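Cytidine deaminase (Mycobacterium tuberculosis, PDB 4WIG) catalyses the zinc-dependent hydrolytic deamination of cytidine and 2'-deoxycytidine to uridine and 2'-deoxyuridine, working as a homotetramer. Local coordinates at residues V29-A33 / A57-V61; V35-V41 / L65-G71; L9-T14 / A75-V79; S84-P88 / I106-V110; G71-L76 / H99-L105. The protein carries 1 engineered substitution. One frame throughout, in Å; residues are numbered along the deposited sequence. Where two conformers were deposited one is given.

Contact 1 (V29-A33 / A57-V61)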
# COMPACT_ATOMS: atom_id res chain seq x y z
N VAL A 29 8.21 3.69 -15.40
CA VAL A 29 9.38 3.15 -14.71
C VAL A 29 9.49 1.69 -15.08
O VAL A 29 8.50 1.01 -15.14
CB VAL A 29 9.27 3.30 -13.19
CG1 VAL A 29 10.48 2.66 -12.52
CG2 VAL A 29 9.16 4.77 -12.81
N GLY A 30 10.72 1.22 -15.33
CA GLY A 30 10.96 -0.19 -15.56
C GLY A 30 12.08 -0.67 -14.66
O GLY A 30 12.94 0.12 -14.27
N ALA A 31 12.06 -1.96 -14.32
CA ALA A 31 13.13 -2.52 -13.54
C ALA A 31 13.46 -3.92 -14.00
O ALA A 31 12.61 -4.62 -14.54
CB ALA A 31 12.77 -2.51 -12.06
N ALA A 32 14.71 -4.32 -13.79
CA ALA A 32 15.16 -5.65 -14.14
C ALA A 32 16.16 -6.12 -13.10
O ALA A 32 16.97 -5.33 -12.62
CB ALA A 32 15.79 -5.66 -15.52
N ALA A 33 16.08 -7.40 -12.75
CA ALA A 33 16.94 -7.96 -11.73
C ALA A 33 17.49 -9.30 -12.15
O ALA A 33 16.80 -10.11 -12.80
CB ALA A 33 16.19 -8.09 -10.41
N ALA A 57 7.53 -0.59 -10.16
CA ALA A 57 8.27 -1.52 -11.01
C ALA A 57 9.04 -2.57 -10.21
O ALA A 57 9.07 -3.74 -10.57
CB ALA A 57 9.24 -0.75 -11.91
N GLU A 58 9.70 -2.12 -9.15
CA GLU A 58 10.53 -2.98 -8.34
C GLU A 58 9.69 -4.04 -7.62
O GLU A 58 10.13 -5.19 -7.51
CB GLU A 58 11.36 -2.17 -7.34
CG GLU A 58 12.15 -1.03 -7.97
CD GLU A 58 11.41 0.29 -7.99
OE1 GLU A 58 10.33 0.38 -8.62
OE2 GLU A 58 11.91 1.26 -7.38
N CYS A 59 8.49 -3.67 -7.17
CA CYS A 59 7.55 -4.64 -6.63
C CYS A 59 7.09 -5.63 -7.70
O CYS A 59 6.95 -6.81 -7.41
CB CYS A 59 6.34 -3.97 -6.00
SG CYS A 59 6.77 -3.11 -4.47
N ALA A 60 6.86 -5.14 -8.92
CA ALA A 60 6.53 -6.01 -10.04
C ALA A 60 7.66 -7.03 -10.30
O ALA A 60 7.39 -8.19 -10.60
CB ALA A 60 6.24 -5.19 -11.30
N VAL A 61 8.92 -6.61 -10.18
CA VAL A 61 10.06 -7.53 -10.27
C VAL A 61 9.98 -8.67 -9.25
O VAL A 61 10.24 -9.84 -9.58
CB VAL A 61 11.40 -6.77 -10.11
CG1 VAL A 61 12.56 -7.71 -9.82
CG2 VAL A 61 11.69 -5.95 -11.36
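Ala31 sits over the helix between Ala57 and Val61, its CB 3.9 Å from Ala57 CB and 3.7 Å from Val61 CG2. These residues carry an entirely apolar packing of strand 29-33 on the first turn of the helix, whose axis runs 7.2 Å from that of the strand and 34° from its direction. Alternate strand residues do the touching: Val29, Ala31 and Ala33 project onto the helix, while Ala32 turns to the other face of the sheet. Val61 straddles two of them. With chi1 at 164° its CG1 lies opposite the backbone N and meets Ala33 CB at 3.7 Å, whereas CG2, beside that N, rests on Ala31, 3.6 Å from Ala31 O. At the other end Val29 uses one branch alone here: the trans chi1 sends CG1 to Ala57 CB, 3.7 Å away. Small side chains thus let helix and strand come close. Glu58 follows a different course. Its CG passes 4.4 Å from Ala31 CB, then a bend at chi2 (92°) swings the carboxylate along the strand toward the Val29 end, its nearest atom about 4 Å from the zinc ion. The residue is the probable proton donor, and Cys56-Ala57-Glu58 is the Cys-Ala-Glu part of the family's zinc-site signature, Cys56 binding the metal with Cys89 and Cys92. Around the contact, strand 29-35 is flanked by strands 40-44 and 73-80; Val41 adds to the packing on Val61, helix 90-100 brings Cys92 against Glu58, and Cys59 and Ala60 face a second subunit.

Contact 2 (V35-V41 / L65-G71)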
# COMPACT_ATOMS: atom_id res chain seq x y z
N VAL A 35 18.63 -12.82 -10.94
CA VAL A 35 18.30 -13.78 -9.90
C VAL A 35 19.49 -14.71 -9.70
O VAL A 35 20.34 -14.84 -10.60
CB VAL A 35 17.03 -14.57 -10.28
CG1 VAL A 35 16.55 -15.44 -9.13
CG2 VAL A 35 15.93 -13.61 -10.72
N ASP A 36 19.59 -15.33 -8.53
CA ASP A 36 20.74 -16.21 -8.24
C ASP A 36 20.88 -17.50 -9.05
O ASP A 36 21.90 -18.19 -8.93
CB ASP A 36 20.81 -16.53 -6.74
CG ASP A 36 19.58 -17.25 -6.22
OD1 ASP A 36 19.60 -17.62 -5.03
OD2 ASP A 36 18.59 -17.44 -6.94
N ASP A 37 19.89 -17.84 -9.88
CA ASP A 37 20.04 -18.93 -10.85
C ASP A 37 20.49 -18.41 -12.22
O ASP A 37 20.61 -19.18 -13.18
CB ASP A 37 18.74 -19.72 -10.99
CG ASP A 37 17.66 -18.94 -11.72
OD1 ASP A 37 16.71 -19.57 -12.21
OD2 ASP A 37 17.77 -17.70 -11.80
N GLY A 38 20.72 -17.10 -12.31
CA GLY A 38 21.20 -16.46 -13.52
C GLY A 38 20.14 -15.92 -14.46
O GLY A 38 20.49 -15.32 -15.47
N ARG A 39 18.85 -16.14 -14.18
CA ARG A 39 17.80 -15.59 -15.05
C ARG A 39 17.58 -14.13 -14.69
O ARG A 39 17.98 -13.68 -13.62
CB ARG A 39 16.49 -16.37 -14.98
CG ARG A 39 15.65 -16.14 -13.74
CD ARG A 39 14.38 -16.98 -13.73
NE ARG A 39 13.50 -16.67 -12.61
CZ ARG A 39 13.66 -17.09 -11.35
NH1 ARG A 39 14.69 -17.85 -10.99
NH2 ARG A 39 12.77 -16.75 -10.43
N VAL A 40 16.95 -13.40 -15.60
CA VAL A 40 16.61 -12.01 -15.37
C VAL A 40 15.09 -11.88 -15.34
O VAL A 40 14.39 -12.45 -16.18
CB VAL A 40 17.22 -11.10 -16.45
CG1 VAL A 40 16.67 -9.67 -16.37
CG2 VAL A 40 18.74 -11.07 -16.31
N VAL A 41 14.57 -11.14 -14.36
CA VAL A 41 13.14 -10.88 -14.26
C VAL A 41 12.91 -9.38 -14.37
O VAL A 41 13.80 -8.60 -14.02
CB VAL A 41 12.55 -11.44 -12.95
CG1 VAL A 41 12.66 -12.96 -12.96
CG2 VAL A 41 13.26 -10.88 -11.72
N LEU A 65 9.68 -12.59 -9.77
CA LEU A 65 10.61 -13.51 -9.11
C LEU A 65 9.88 -14.76 -8.62
O LEU A 65 10.32 -15.89 -8.87
CB LEU A 65 11.30 -12.80 -7.94
CG LEU A 65 12.14 -13.63 -6.97
CD1 LEU A 65 13.30 -14.29 -7.68
CD2 LEU A 65 12.63 -12.76 -5.83
N HIS A 66 8.77 -14.55 -7.93
CA HIS A 66 8.05 -15.66 -7.31
C HIS A 66 7.05 -16.35 -8.21
O HIS A 66 6.52 -17.40 -7.85
CB HIS A 66 7.45 -15.21 -5.98
CG HIS A 66 8.51 -14.93 -4.96
ND1 HIS A 66 9.34 -15.92 -4.49
CD2 HIS A 66 8.95 -13.78 -4.41
CE1 HIS A 66 10.21 -15.40 -3.65
NE2 HIS A 66 10.00 -14.10 -3.59
N SER A 67 6.84 -15.80 -9.40
CA SER A 67 6.06 -16.46 -10.44
C SER A 67 6.91 -17.32 -11.38
O SER A 67 6.37 -18.07 -12.19
CB SER A 67 5.32 -15.40 -11.27
OG SER A 67 4.37 -14.75 -10.46
N THR A 68 8.23 -17.19 -11.27
CA THR A 68 9.16 -17.85 -12.19
C THR A 68 10.14 -18.78 -11.48
O THR A 68 11.19 -19.11 -12.03
CB THR A 68 9.93 -16.79 -13.03
OG1 THR A 68 10.61 -15.87 -12.17
CG2 THR A 68 8.98 -16.04 -13.94
N GLY A 69 9.80 -19.21 -10.26
CA GLY A 69 10.60 -20.20 -9.55
C GLY A 69 11.21 -19.73 -8.25
O GLY A 69 11.87 -20.51 -7.56
N GLY A 70 11.01 -18.47 -7.90
CA GLY A 70 11.55 -17.93 -6.67
C GLY A 70 13.05 -17.75 -6.73
O GLY A 70 13.64 -17.73 -7.82
N GLY A 71 13.66 -17.64 -5.56
CA GLY A 71 15.10 -17.44 -5.45
C GLY A 71 15.42 -16.11 -4.80
O GLY A 71 14.57 -15.50 -4.15
O HOH W 1 15.67 -19.57 -8.80
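Arg39 reaches from just after the type I turn (Val35 to Gly38) of a beta-hairpin to the glycine-rich loop after the helix, where Thr68 and Gly70 receive it. Its chi1 of 76° places CG between the backbone N and carbonyl carbon, and from CG to NE the chain is fully extended, carrying CD to within 4.2 Å of Thr68 O. NE donates to Thr68 OG1 at 3.0 Å. NH2 reaches the same Thr68 OG1 at 2.9 Å, a side-on grip on one oxygen that lies slightly tilted from the guanidinium plane; the hydroxyl is also bonded to Ala64 O in the last turn of the helix. The other proton of NH2 points almost straight (163°) at Gly70 O, 2.9 Å away and in the guanidinium plane. NH1 turns back to its own hairpin, forming a salt bridge to Asp37 OD1, and shares a water with Gly70 O. Asp37 OD2 meanwhile accepts from Arg39 N in an Asx turn, so one carboxylate holds both ends of the arginine. Val41 CG1 packs on Thr68 OG1 at 3.6 Å. Thr68 O, close but badly angled for a bond, sits 3.1 Å above the plane of the Arg39 guanidinium, offset toward its rim.

Contact 3 (L9-T14 / A75-V79)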
# COMPACT_ATOMS: atom_id res chain seq x y z
N LEU A 9 21.42 -5.27 -17.68
CA LEU A 9 20.31 -5.07 -16.74
C LEU A 9 19.60 -3.76 -16.99
O LEU A 9 18.38 -3.69 -16.99
CB LEU A 9 20.80 -5.11 -15.30
CG LEU A 9 20.93 -6.47 -14.66
CD1 LEU A 9 21.40 -6.27 -13.23
CD2 LEU A 9 19.60 -7.22 -14.72
N ARG A 10 20.39 -2.72 -17.20
CA ARG A 10 19.86 -1.40 -17.50
C ARG A 10 19.04 -1.43 -18.79
O ARG A 10 17.98 -0.81 -18.89
CB ARG A 10 21.01 -0.39 -17.58
CG ARG A 10 20.67 0.99 -17.07
CD ARG A 10 21.86 1.95 -17.20
NE ARG A 10 22.68 2.01 -15.99
CZ ARG A 10 23.69 2.86 -15.82
NH1 ARG A 10 24.04 3.70 -16.79
NH2 ARG A 10 24.37 2.86 -14.68
N GLY A 11 19.51 -2.19 -19.78
CA GLY A 11 18.80 -2.32 -21.05
C GLY A 11 17.46 -3.01 -20.90
O GLY A 11 16.46 -2.57 -21.46
N ASN A 12 17.44 -4.09 -20.13
CA ASN A 12 16.22 -4.82 -19.88
C ASN A 12 15.24 -3.97 -19.04
O ASN A 12 14.02 -4.06 -19.23
CB ASN A 12 16.51 -6.17 -19.19
CG ASN A 12 16.98 -7.23 -20.16
OD1 ASN A 12 18.18 -7.36 -20.45
ND2 ASN A 12 16.06 -7.99 -20.68
N ALA A 13 15.77 -3.16 -18.13
CA ALA A 13 14.94 -2.25 -17.34
C ALA A 13 14.28 -1.22 -18.26
O ALA A 13 13.09 -0.94 -18.14
CB ALA A 13 15.76 -1.56 -16.28
N THR A 14 15.06 -0.68 -19.20
CA THR A 14 14.55 0.27 -20.19
C THR A 14 13.43 -0.35 -21.03
O THR A 14 12.36 0.26 -21.22
CB THR A 14 15.72 0.77 -21.08
OG1 THR A 14 16.75 1.28 -20.23
CG2 THR A 14 15.27 1.84 -22.06
N ALA A 75 21.14 -8.42 -8.15
CA ALA A 75 21.36 -7.11 -8.72
C ALA A 75 20.07 -6.62 -9.38
O ALA A 75 19.36 -7.43 -9.97
CB ALA A 75 22.48 -7.17 -9.74
N LEU A 76 19.79 -5.33 -9.24
CA LEU A 76 18.65 -4.69 -9.84
C LEU A 76 19.01 -3.31 -10.44
O LEU A 76 19.71 -2.53 -9.83
CB LEU A 76 17.54 -4.53 -8.78
CG LEU A 76 16.24 -3.91 -9.27
CD1 LEU A 76 15.03 -4.57 -8.62
CD2 LEU A 76 16.20 -2.41 -9.03
N ALA A 77 18.49 -3.03 -11.64
CA ALA A 77 18.52 -1.70 -12.23
C ALA A 77 17.09 -1.18 -12.39
O ALA A 77 16.20 -1.93 -12.79
CB ALA A 77 19.21 -1.71 -13.60
N CYS A 78 16.88 0.09 -12.06
CA CYS A 78 15.59 0.76 -12.20
C CYS A 78 15.80 2.03 -13.01
O CYS A 78 16.69 2.81 -12.71
CB CYS A 78 15.05 1.13 -10.83
SG CYS A 78 13.39 1.83 -10.83
N VAL A 79 14.99 2.23 -14.04
CA VAL A 79 15.13 3.39 -14.91
C VAL A 79 13.78 4.02 -15.19
O VAL A 79 12.74 3.37 -15.08
CB VAL A 79 15.81 3.02 -16.26
CG1 VAL A 79 17.20 2.41 -16.00
CG2 VAL A 79 14.93 2.06 -17.05
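The helix segment Leu9-Thr14 lies on strand 75-79 with the axes 7.3 Å apart and their directions diverging by 45°; Arg10 passes over Ala77 and Ala13 over Cys78. Ala75, Ala77 and Val79 point at the helix, and Leu76 and Cys78 to the other face of the sheet. Ala77 presents only a methyl, which nestles against the helix backbone 3.9 Å from Arg10 N. Leu9 stretches along the strand to set CD1 on Ala75 CB at 3.8 Å. Val79 spreads its two methyls over the helix at the Arg10-Thr14 end. A chi1 of -58° aims CG1 at Arg10 CG, 3.9 Å away, and tucks CG2 against the Ala13-Thr14 peptide, 3.5 Å from Thr14 N. Ala13 CB in turn rests 3.5 Å from Ala77 O. Thr14 OG1 turns back to donate to Arg10 O at 2.8 Å, approaching from the face of that carbonyl opposite the one used by Thr14 N. Arg10 lends the contact only its aliphatic part, since its guanidinium forms a salt bridge with Asp107. With those two polar ends so engaged, what joins helix 6-17 to the central strand is the fit of alanine methyls with the branched side chains of Leu9 and Val79.

Contact 4 (S84-P88 / I106-V110)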
# COMPACT_ATOMS: atom_id res chain seq x y z
N SER A 84 16.96 6.87 -17.70
CA SER A 84 17.79 7.42 -16.63
C SER A 84 17.63 6.58 -15.35
O SER A 84 16.53 6.17 -15.02
CB SER A 84 17.43 8.88 -16.36
OG SER A 84 17.65 9.68 -17.51
N VAL A 85 18.74 6.32 -14.66
CA VAL A 85 18.73 5.42 -13.51
C VAL A 85 18.03 6.10 -12.34
O VAL A 85 18.30 7.27 -12.03
CB VAL A 85 20.16 4.96 -13.11
CG1 VAL A 85 20.12 4.07 -11.86
CG2 VAL A 85 20.80 4.19 -14.24
N LEU A 86 17.11 5.37 -11.72
CA LEU A 86 16.35 5.85 -10.56
C LEU A 86 16.73 5.07 -9.32
O LEU A 86 17.02 3.87 -9.39
CB LEU A 86 14.85 5.68 -10.80
CG LEU A 86 14.16 6.45 -11.93
CD1 LEU A 86 12.69 6.05 -11.98
CD2 LEU A 86 14.30 7.95 -11.72
N MET A 87 16.74 5.75 -8.18
CA MET A 87 16.86 5.07 -6.89
C MET A 87 15.46 4.61 -6.48
O MET A 87 14.50 5.37 -6.65
CB MET A 87 17.42 6.00 -5.82
CG MET A 87 18.89 6.37 -5.93
SD MET A 87 19.98 4.95 -5.88
CE MET A 87 20.20 4.76 -7.64
N PRO A 88 15.34 3.38 -5.96
CA PRO A 88 14.01 2.93 -5.54
C PRO A 88 13.44 3.74 -4.40
O PRO A 88 14.19 4.28 -3.58
CB PRO A 88 14.24 1.50 -5.08
CG PRO A 88 15.40 1.04 -5.88
CD PRO A 88 16.27 2.24 -6.11
N ILE A 106 22.20 -2.29 -6.30
CA ILE A 106 21.24 -1.42 -6.95
C ILE A 106 21.97 -0.46 -7.89
O ILE A 106 22.83 0.30 -7.46
CB ILE A 106 20.48 -0.60 -5.88
CG1 ILE A 106 19.82 -1.52 -4.82
CG2 ILE A 106 19.47 0.33 -6.55
CD1 ILE A 106 18.80 -2.48 -5.38
N ASP A 107 21.64 -0.50 -9.18
CA ASP A 107 22.29 0.38 -10.15
C ASP A 107 22.15 1.84 -9.76
O ASP A 107 21.18 2.25 -9.12
CB ASP A 107 21.66 0.20 -11.55
CG ASP A 107 22.65 0.46 -12.68
OD1 ASP A 107 23.80 0.89 -12.42
OD2 ASP A 107 22.28 0.22 -13.84
N HIS A 108 23.14 2.63 -10.16
CA HIS A 108 23.23 4.03 -9.80
C HIS A 108 24.05 4.68 -10.92
O HIS A 108 24.92 4.04 -11.49
CB HIS A 108 23.88 4.14 -8.42
CG HIS A 108 24.12 5.54 -7.96
ND1 HIS A 108 23.29 6.19 -7.07
CD2 HIS A 108 25.09 6.42 -8.26
CE1 HIS A 108 23.73 7.41 -6.85
NE2 HIS A 108 24.83 7.58 -7.57
N PRO A 109 23.77 5.96 -11.26
CA PRO A 109 24.50 6.57 -12.38
C PRO A 109 26.02 6.62 -12.24
O PRO A 109 26.74 6.60 -13.23
CB PRO A 109 23.94 8.00 -12.43
CG PRO A 109 22.64 7.95 -11.72
CD PRO A 109 22.76 6.87 -10.68
N VAL A 110 26.50 6.71 -11.00
CA VAL A 110 27.94 6.81 -10.69
C VAL A 110 28.53 5.44 -10.39
O VAL A 110 29.45 4.99 -11.07
CB VAL A 110 28.19 7.76 -9.50
CG1 VAL A 110 29.68 7.85 -9.17
CG2 VAL A 110 27.62 9.14 -9.78
O HOH W 2 18.53 1.58 -10.01
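Asp107 O is the polar atom on which the two loops converge. A water 2.9 Å from it also lies 2.8 Å from Leu86 O, well placed to donate to each, although other acceptors nearby compete for its protons. The Met87 methyl comes in closely, CE being 3.1 Å from Asp107 O, and Val85 CG1 touches the same oxygen at 3.5 Å. Bends at chi2 (-59°) and chi3 (97°) fold the methionine back to bring its end here, where CE also lies 3.5 Å from His108 ND1. The sulfur takes the rim of the imidazole: Met87 SD is in the ring plane at its edge, 4.8 Å from the His108 centroid, a Met-aromatic contact. Val85 sits further along, its CG1 carried opposite the backbone N by a chi1 of 177° and packed 4.0 Å from Pro109 CD. At the inner end Pro88 CD meets Ile106 CG2 at 3.8 Å. That proline precedes the two zinc cysteines Cys89 and Cys92 and touches Glu58, so the contact backs directly onto the active site. On the outside, Met87 also packs on Asp121 of the third subunit. The Asp107 carboxylate turns away from the water to bind Arg10 in a salt bridge, and OD1 accepts from His108 N as well. The chemistry is therefore uneven: the charge is met by Asp107 with Arg10, and the water bridges the Leu86 and Asp107 carbonyls, whereas His108 ND1 is buried without any polar partner in the model, faced by methionine methyl and sulfur, a setting consistent with a neutral imidazole.

Contact 5 (G71-L76 / H99-L105)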
# COMPACT_ATOMS: atom_id res chain seq x y z
N GLY A 71 13.66 -17.64 -5.56
CA GLY A 71 15.10 -17.44 -5.45
C GLY A 71 15.42 -16.11 -4.80
O GLY A 71 14.57 -15.50 -4.15
N ARG A 72 16.67 -15.69 -4.96
CA ARG A 72 17.19 -14.47 -4.37
C ARG A 72 17.65 -13.51 -5.46
O ARG A 72 18.20 -13.94 -6.47
CB ARG A 72 18.38 -14.78 -3.46
CG ARG A 72 18.04 -15.66 -2.26
CD ARG A 72 17.37 -14.88 -1.14
NE ARG A 72 18.30 -13.96 -0.47
CZ ARG A 72 17.95 -13.09 0.47
NH1 ARG A 72 16.68 -13.00 0.87
NH2 ARG A 72 18.87 -12.29 1.02
N LEU A 73 17.43 -12.21 -5.25
CA LEU A 73 17.91 -11.18 -6.19
C LEU A 73 19.36 -10.83 -5.87
O LEU A 73 19.69 -10.64 -4.70
CB LEU A 73 17.05 -9.92 -6.10
CG LEU A 73 15.55 -10.11 -6.33
CD1 LEU A 73 14.85 -8.77 -6.17
CD2 LEU A 73 15.26 -10.72 -7.69
N LEU A 74 20.20 -10.74 -6.90
CA LEU A 74 21.61 -10.36 -6.77
C LEU A 74 21.89 -8.91 -7.17
O LEU A 74 22.78 -8.26 -6.61
CB LEU A 74 22.47 -11.28 -7.63
CG LEU A 74 22.43 -12.77 -7.25
CD1 LEU A 74 23.42 -13.55 -8.10
CD2 LEU A 74 22.71 -12.99 -5.77
N ALA A 75 21.14 -8.42 -8.15
CA ALA A 75 21.36 -7.11 -8.72
C ALA A 75 20.07 -6.62 -9.38
O ALA A 75 19.36 -7.43 -9.97
CB ALA A 75 22.48 -7.17 -9.74
N LEU A 76 19.79 -5.33 -9.24
CA LEU A 76 18.65 -4.69 -9.84
C LEU A 76 19.01 -3.31 -10.44
O LEU A 76 19.71 -2.53 -9.83
CB LEU A 76 17.54 -4.53 -8.78
CG LEU A 76 16.24 -3.91 -9.27
CD1 LEU A 76 15.03 -4.57 -8.62
CD2 LEU A 76 16.20 -2.41 -9.03
N HIS A 99 14.06 -9.97 -0.38
CA HIS A 99 14.37 -10.94 -1.43
C HIS A 99 15.80 -10.95 -1.91
O HIS A 99 16.20 -11.87 -2.61
CB HIS A 99 13.38 -10.72 -2.56
CG HIS A 99 11.98 -10.92 -2.11
ND1 HIS A 99 11.13 -9.87 -1.80
CD2 HIS A 99 11.33 -12.05 -1.76
CE1 HIS A 99 9.99 -10.36 -1.34
NE2 HIS A 99 10.09 -11.68 -1.31
N GLY A 100 16.58 -9.94 -1.52
CA GLY A 100 18.00 -9.88 -1.86
C GLY A 100 18.94 -9.53 -0.72
O GLY A 100 20.15 -9.68 -0.85
N GLY A 101 18.39 -9.04 0.39
CA GLY A 101 19.18 -8.67 1.55
C GLY A 101 20.08 -7.47 1.34
O GLY A 101 20.00 -6.76 0.33
N SER A 102 20.97 -7.24 2.31
CA SER A 102 21.82 -6.06 2.33
C SER A 102 22.83 -6.00 1.18
O SER A 102 23.25 -4.91 0.79
CB SER A 102 22.57 -6.00 3.66
OG SER A 102 23.31 -7.19 3.87
N GLU A 103 23.22 -7.16 0.64
CA GLU A 103 24.22 -7.20 -0.41
C GLU A 103 23.66 -7.11 -1.83
O GLU A 103 24.42 -7.09 -2.79
CB GLU A 103 25.10 -8.45 -0.27
CG GLU A 103 25.68 -8.60 1.12
CD GLU A 103 26.31 -7.32 1.64
OE1 GLU A 103 26.00 -6.92 2.79
OE2 GLU A 103 27.10 -6.69 0.90
N LEU A 104 22.33 -7.05 -1.96
CA LEU A 104 21.71 -6.82 -3.27
C LEU A 104 22.24 -5.50 -3.84
O LEU A 104 22.16 -4.49 -3.17
CB LEU A 104 20.19 -6.76 -3.12
CG LEU A 104 19.37 -6.25 -4.29
CD1 LEU A 104 19.66 -7.02 -5.57
CD2 LEU A 104 17.89 -6.30 -3.96
N LEU A 105 22.78 -5.53 -5.05
CA LEU A 105 23.31 -4.33 -5.67
C LEU A 105 22.24 -3.61 -6.48
O LEU A 105 21.48 -4.24 -7.23
CB LEU A 105 24.52 -4.64 -6.56
CG LEU A 105 25.74 -5.21 -5.84
CD1 LEU A 105 26.80 -5.62 -6.85
CD2 LEU A 105 26.30 -4.20 -4.85
O HOH W 3 21.49 -11.01 -2.79
O HOH W 4 24.90 -9.13 -5.10
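Successive bends at chi2 (-78°) and chi3 (-71°) curl Arg72 back over the end of the helix, laying its guanidinium flat across the His99-Gly100 peptide. His99 O stands 3.3 Å above the plane of the Arg72 guanidinium, toward the rim, and Gly100 CA lies over the same face. In Leu104 a chi1 of 167° brings CD1 against the Leu74-Ala75 peptide, 3.3 Å from Ala75 N. CD1 also touches Leu73 CB, and Leu96 of helix 90-100 packs on both leucines. Backbone bonds hold the rest. Leu73 N donates to His99 O at 2.9 Å, tying the start of the strand to the helix end, where Gly101 with its positive phi takes the chain out of the helix. Gly100, lacking a side chain, lets Leu73 O approach its CA, and a water joins Leu73 O to Gly100 O. After the type I turn from Gly101 to Leu104, Leu105 N binds Leu74 O at 3.1 Å and Leu105 O receives Leu76 N at 2.8 Å. On its other edge the strand has a classic beta bulge, Leu74 and Ala75 both facing Leu34. Strand 73-80, helix 90-100 and parallel strand 105-106 thus form a beta-alpha-beta crossover, the part of the cytidine deaminase fold whose helix carries Cys92 of the zinc site.

From the N terminus, helix 6-17 opens the widest loop, which contact 3 closes on strand 73-80. Contacts 1 and 2 are nested inside it and cross each other: strand 29-35 and the hairpin leading into strand 40-44 come first, then helix 57-67 returns to both in the same order, seating the helix on the sheet. Contact 5 begins on the strand where contact 3 ends, sharing Ala75 and Leu76, and closes at the end of helix 90-100 and on strand 105-106. Contact 4 crosses contact 5, joining the loops before that helix and after strand 105-106. Contacts 1 and 4 meet where Glu58 touches Pro88, and the Arg10-Asp107 salt bridge connects contacts 3 and 4.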